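Local coordinates for orotidine 5'-phosphate decarboxylase (Pyrococcus horikoshii, PDB 2CZD), which probably catalyses the decarboxylation of orotidine 5'-monophosphate to uridine 5'-monophosphate, the last step of de novo UMP biosynthesis, at residues Arg150-Ile164 and Ala174-Arg186. Sequence-based numbering, arbitrary orientation.
Sequences RDRLKEGIKILAPGI and AVKAGADYIIVGR
Ala174 CB meets the end of Ile164, whose CD1 lies 3.7 Å away. Where the helix ends, Gly178 forms a Schellman motif and turns its carbonyl O toward Ile159 CB; one water joins that oxygen to Asp180 OD1 and Arg150 NH1, whose guanidinium has Ile157 O and Leu153 O in its plane, bonded to NH1 and NH2, which fixes its rotation. Ale179 CB packs on Ala161 CB. With CG beside its own backbone N (chi1 -65°), Asp180 brings OD1 to the N-H of Ile159, taken on the anti lone pair at 2.9 Å, while the bent chain of Lys158 crosses the carboxylate with CD 3.5 Å from CG of Asp180. Ile159 O accepts both Asp180 N and Tyr181 N. Leu160 CG lies 3.9 Å from Tyr181 CD2, the side chains side by side. The parallel ladder continues with Ala161 N to Tyr181 O and Ile183 N to Ala161 O, the latter fairly straight at 167°. Ile182 CG2 touches Ile164 CG1 at 3.6 Å, their side chains crossing. Ile183 lies flank to flank with Pro162, and two waters link Ile183 O to Gly163 N and Ile164 N, residues that with Pro162 probably bind the substrate. Strand 158-161, helix 170-177 and strand 181-184 form a beta-alpha-beta unit of the TIM barrel.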
loop_
_atom_site.group_PDB
_atom_site.type_symbol
_atom_site.label_atom_id
_atom_site.label_comp_id
_atom_site.label_asym_id
_atom_site.label_seq_id
_atom_site.Cartn_x
_atom_site.Cartn_y
_atom_site.Cartn_z
ATOM N N ARG B 150 -5.813 -14.473 19.356
ATOM C CA ARG B 150 -7.074 -15.181 19.504
ATOM C C ARG B 150 -7.763 -14.847 20.834
ATOM O O ARG B 150 -8.995 -14.714 20.878
ATOM C CB ARG B 150 -6.816 -16.700 19.397
ATOM C CG ARG B 150 -8.061 -17.573 19.480
ATOM C CD ARG B 150 -8.977 -17.403 18.252
ATOM N NE ARG B 150 -9.876 -16.251 18.341
ATOM C CZ ARG B 150 -10.529 -15.730 17.298
ATOM N NH1 ARG B 150 -10.373 -16.242 16.077
ATOM N NH2 ARG B 150 -11.362 -14.713 17.489
ATOM N N ASP B 151 -6.980 -14.706 21.905
ATOM C CA ASP B 151 -7.555 -14.423 23.218
ATOM C C ASP B 151 -8.157 -13.021 23.317
ATOM O O ASP B 151 -8.927 -12.747 24.240
ATOM C CB ASP B 151 -6.497 -14.559 24.320
ATOM C CG ASP B 151 -6.013 -15.988 24.510
ATOM O OD1 ASP B 151 -6.712 -16.926 24.078
ATOM O OD2 ASP B 151 -4.928 -16.163 25.112
ATOM N N ARG B 152 -7.801 -12.133 22.387
ATOM C CA ARG B 152 -8.296 -10.759 22.422
ATOM C C ARG B 152 -9.281 -10.443 21.309
ATOM O O ARG B 152 -9.994 -9.438 21.369
ATOM C CB ARG B 152 -7.106 -9.797 22.340
ATOM C CG ARG B 152 -6.247 -9.859 23.581
ATOM C CD ARG B 152 -4.869 -9.272 23.391
ATOM N NE ARG B 152 -4.184 -9.281 24.681
ATOM C CZ ARG B 152 -3.748 -10.376 25.304
ATOM N NH1 ARG B 152 -3.158 -10.267 26.492
ATOM N NH2 ARG B 152 -3.860 -11.578 24.741
ATOM N N LEU B 153 -9.322 -11.318 20.310
ATOM C CA LEU B 153 -10.155 -11.133 19.130
ATOM C C LEU B 153 -11.551 -11.729 19.234
ATOM O O LEU B 153 -11.719 -12.872 19.670
ATOM C CB LEU B 153 -9.435 -11.730 17.908
ATOM C CG LEU B 153 -10.001 -11.478 16.499
ATOM C CD1 LEU B 153 -9.797 -10.014 16.091
ATOM C CD2 LEU B 153 -9.248 -12.375 15.505
ATOM N N LYS B 154 -12.555 -10.952 18.824
ATOM C CA LYS B 154 -13.939 -11.426 18.871
ATOM C C LYS B 154 -14.140 -12.712 18.055
ATOM O O LYS B 154 -13.601 -12.878 16.950
ATOM C CB LYS B 154 -14.877 -10.335 18.341
ATOM C CG LYS B 154 -16.353 -10.589 18.589
ATOM C CD LYS B 154 -17.197 -9.611 17.777
ATOM C CE LYS B 154 -16.914 -8.185 18.157
ATOM N NZ LYS B 154 -17.497 -7.844 19.478
ATOM N N GLU B 155 -14.925 -13.637 18.602
ATOM C CA GLU B 155 -15.195 -14.875 17.890
ATOM C C GLU B 155 -15.939 -14.491 16.619
ATOM O O GLU B 155 -16.678 -13.497 16.578
ATOM C CB GLU B 155 -16.052 -15.816 18.744
ATOM C CG GLU B 155 -17.385 -15.212 19.154
ATOM C CD GLU B 155 -17.351 -14.505 20.499
ATOM O OE1 GLU B 155 -16.289 -13.979 20.914
ATOM O OE2 GLU B 155 -18.415 -14.465 21.158
ATOM N N GLY B 156 -15.753 -15.279 15.580
ATOM C CA GLY B 156 -16.386 -14.943 14.331
ATOM C C GLY B 156 -15.357 -14.333 13.407
ATOM O O GLY B 156 -15.533 -14.385 12.196
ATOM N N ILE B 157 -14.313 -13.715 13.970
ATOM C CA ILE B 157 -13.264 -13.159 13.117
ATOM C C ILE B 157 -12.176 -14.216 13.019
ATOM O O ILE B 157 -11.678 -14.684 14.047
ATOM C CB ILE B 157 -12.660 -11.859 13.709
ATOM C CG1 ILE B 157 -13.779 -10.828 13.922
ATOM C CG2 ILE B 157 -11.588 -11.288 12.739
ATOM C CD1 ILE B 157 -13.343 -9.558 14.653
ATOM N N LYS B 158 -11.823 -14.578 11.788
ATOM C CA LYS B 158 -10.814 -15.608 11.536
ATOM C C LYS B 158 -9.386 -15.099 11.691
ATOM O O LYS B 158 -9.119 -13.889 11.685
ATOM C CB LYS B 158 -10.949 -16.161 10.112
ATOM C CG LYS B 158 -12.350 -16.607 9.687
ATOM C CD LYS B 158 -12.822 -17.792 10.477
ATOM C CE LYS B 158 -14.209 -18.240 9.986
ATOM N NZ LYS B 158 -14.769 -19.392 10.749
ATOM N N ILE B 159 -8.471 -16.051 11.871
ATOM C CA ILE B 159 -7.062 -15.737 11.959
ATOM C C ILE B 159 -6.330 -16.496 10.850
ATOM O O ILE B 159 -6.531 -17.708 10.665
ATOM C CB ILE B 159 -6.485 -16.143 13.316
ATOM C CG1 ILE B 159 -7.036 -15.209 14.389
ATOM C CG2 ILE B 159 -4.962 -16.050 13.307
ATOM C CD1 ILE B 159 -6.564 -15.571 15.814
ATOM N N LEU B 160 -5.516 -15.773 10.090
ATOM C CA LEU B 160 -4.710 -16.371 9.025
ATOM C C LEU B 160 -3.273 -16.260 9.524
ATOM O O LEU B 160 -2.835 -15.178 9.898
ATOM C CB LEU B 160 -4.884 -15.605 7.706
ATOM C CG LEU B 160 -6.277 -15.699 7.074
ATOM C CD1 LEU B 160 -7.189 -14.636 7.685
ATOM C CD2 LEU B 160 -6.200 -15.474 5.561
ATOM N N ALA B 161 -2.529 -17.365 9.511
ATOM C CA ALA B 161 -1.171 -17.360 10.060
ATOM C C ALA B 161 -0.039 -17.756 9.114
ATOM O O ALA B 161 0.047 -18.919 8.682
ATOM C CB ALA B 161 -1.109 -18.264 11.299
ATOM N N PRO B 162 0.818 -16.789 8.757
ATOM C CA PRO B 162 1.960 -17.044 7.880
ATOM C C PRO B 162 3.162 -17.383 8.775
ATOM O O PRO B 162 3.088 -17.333 10.008
ATOM C CB PRO B 162 2.170 -15.700 7.186
ATOM C CG PRO B 162 1.860 -14.710 8.301
ATOM C CD PRO B 162 0.660 -15.341 9.021
ATOM N N GLY B 163 4.268 -17.770 8.141
ATOM C CA GLY B 163 5.501 -18.016 8.881
ATOM C C GLY B 163 5.605 -19.210 9.810
ATOM O O GLY B 163 6.390 -19.191 10.760
ATOM N N ILE B 164 4.826 -20.243 9.525
ATOM C CA ILE B 164 4.824 -21.452 10.345
ATOM C C ILE B 164 6.144 -22.197 10.117
ATOM O O ILE B 164 6.631 -22.266 8.981
ATOM C CB ILE B 164 3.637 -22.368 9.949
ATOM C CG1 ILE B 164 2.320 -21.592 10.101
ATOM C CG2 ILE B 164 3.628 -23.647 10.826
ATOM C CD1 ILE B 164 2.193 -20.900 11.438
ATOM N N ALA B 174 -0.319 -24.750 14.994
ATOM C CA ALA B 174 -0.777 -23.383 14.726
ATOM C C ALA B 174 -2.299 -23.355 14.662
ATOM O O ALA B 174 -2.935 -22.421 15.176
ATOM C CB ALA B 174 -0.194 -22.877 13.409
ATOM N N VAL B 175 -2.883 -24.357 14.014
ATOM C CA VAL B 175 -4.330 -24.435 13.898
ATOM C C VAL B 175 -4.924 -24.646 15.292
ATOM O O VAL B 175 -5.901 -23.989 15.663
ATOM C CB VAL B 175 -4.738 -25.579 12.930
ATOM C CG1 VAL B 175 -6.194 -25.934 13.091
ATOM C CG2 VAL B 175 -4.442 -25.149 11.490
ATOM N N LYS B 176 -4.316 -25.526 16.083
ATOM C CA LYS B 176 -4.834 -25.783 17.432
ATOM C C LYS B 176 -4.764 -24.551 18.336
ATOM O O LYS B 176 -5.583 -24.390 19.248
ATOM C CB LYS B 176 -4.088 -26.965 18.081
ATOM C CG LYS B 176 -4.475 -28.322 17.502
ATOM C CD LYS B 176 -3.645 -29.420 18.172
ATOM C CE LYS B 176 -4.090 -30.813 17.726
ATOM N NZ LYS B 176 -3.349 -31.892 18.451
ATOM N N ALA B 177 -3.820 -23.662 18.052
ATOM C CA ALA B 177 -3.630 -22.447 18.836
ATOM C C ALA B 177 -4.598 -21.325 18.449
ATOM O O ALA B 177 -4.749 -20.356 19.202
ATOM C CB ALA B 177 -2.198 -21.956 18.688
ATOM N N GLY B 178 -5.208 -21.435 17.272
ATOM C CA GLY B 178 -6.154 -20.405 16.860
ATOM C C GLY B 178 -6.130 -20.025 15.396
ATOM O O GLY B 178 -6.904 -19.165 14.957
ATOM N N ALA B 179 -5.252 -20.646 14.619
ATOM C CA ALA B 179 -5.211 -20.309 13.205
ATOM C C ALA B 179 -6.301 -21.014 12.405
ATOM O O ALA B 179 -6.367 -22.256 12.383
ATOM C CB ALA B 179 -3.843 -20.668 12.602
ATOM N N ASP B 180 -7.173 -20.244 11.750
ATOM C CA ASP B 180 -8.170 -20.848 10.871
ATOM C C ASP B 180 -7.549 -21.259 9.535
ATOM O O ASP B 180 -7.997 -22.212 8.899
ATOM C CB ASP B 180 -9.316 -19.878 10.605
ATOM C CG ASP B 180 -10.083 -19.570 11.859
ATOM O OD1 ASP B 180 -9.838 -18.503 12.459
ATOM O OD2 ASP B 180 -10.921 -20.421 12.260
ATOM N N TYR B 181 -6.539 -20.498 9.108
ATOM C CA TYR B 181 -5.805 -20.735 7.872
ATOM C C TYR B 181 -4.322 -20.578 8.127
ATOM O O TYR B 181 -3.898 -19.755 8.956
ATOM C CB TYR B 181 -6.171 -19.697 6.798
ATOM C CG TYR B 181 -7.628 -19.685 6.417
ATOM C CD1 TYR B 181 -8.099 -20.473 5.365
ATOM C CD2 TYR B 181 -8.540 -18.899 7.126
ATOM C CE1 TYR B 181 -9.453 -20.479 5.022
ATOM C CE2 TYR B 181 -9.885 -18.898 6.800
ATOM C CZ TYR B 181 -10.335 -19.685 5.752
ATOM O OH TYR B 181 -11.669 -19.692 5.439
ATOM N N ILE B 182 -3.541 -21.366 7.388
ATOM C CA ILE B 182 -2.097 -21.308 7.439
ATOM C C ILE B 182 -1.706 -20.745 6.070
ATOM O O ILE B 182 -2.180 -21.250 5.043
ATOM C CB ILE B 182 -1.486 -22.719 7.578
ATOM C CG1 ILE B 182 -1.977 -23.376 8.877
ATOM C CG2 ILE B 182 0.024 -22.622 7.564
ATOM C CD1 ILE B 182 -1.605 -22.592 10.101
ATOM N N ILE B 183 -0.898 -19.683 6.047
ATOM C CA ILE B 183 -0.443 -19.097 4.780
ATOM C C ILE B 183 0.915 -19.723 4.475
ATOM O O ILE B 183 1.853 -19.633 5.278
ATOM C CB ILE B 183 -0.289 -17.567 4.898
ATOM C CG1 ILE B 183 -1.672 -16.953 5.128
ATOM C CG2 ILE B 183 0.396 -16.993 3.667
ATOM C CD1 ILE B 183 -1.608 -15.479 5.490
ATOM N N VAL B 184 0.975 -20.398 3.333
ATOM C CA VAL B 184 2.175 -21.087 2.876
ATOM C C VAL B 184 2.640 -20.549 1.528
ATOM O O VAL B 184 1.820 -20.326 0.653
ATOM C CB VAL B 184 1.870 -22.586 2.724
ATOM C CG1 VAL B 184 3.153 -23.353 2.319
ATOM C CG2 VAL B 184 1.329 -23.129 4.033
ATOM N N GLY B 185 3.949 -20.364 1.360
ATOM C CA GLY B 185 4.473 -19.873 0.095
ATOM C C GLY B 185 5.415 -20.842 -0.613
ATOM O O GLY B 185 4.977 -21.856 -1.170
ATOM N N ARG B 186 6.704 -20.511 -0.596
ATOM C CA ARG B 186 7.740 -21.314 -1.251
ATOM C C ARG B 186 7.680 -22.808 -0.975
ATOM O O ARG B 186 8.012 -23.606 -1.857
ATOM C CB ARG B 186 9.131 -20.822 -0.834
ATOM C CG ARG B 186 9.488 -19.442 -1.317
ATOM C CD ARG B 186 10.855 -18.998 -0.788
ATOM N NE ARG B 186 11.151 -17.636 -1.226
ATOM C CZ ARG B 186 11.618 -17.319 -2.432
ATOM N NH1 ARG B 186 11.841 -16.048 -2.742
ATOM N NH2 ARG B 186 11.892 -18.274 -3.319
HETATM O O HOH W 1 -9.443 -18.761 15.149
HETATM O O HOH W 2 4.407 -17.947 5.212
HETATM O O HOH W 3 3.831 -20.905 6.811
#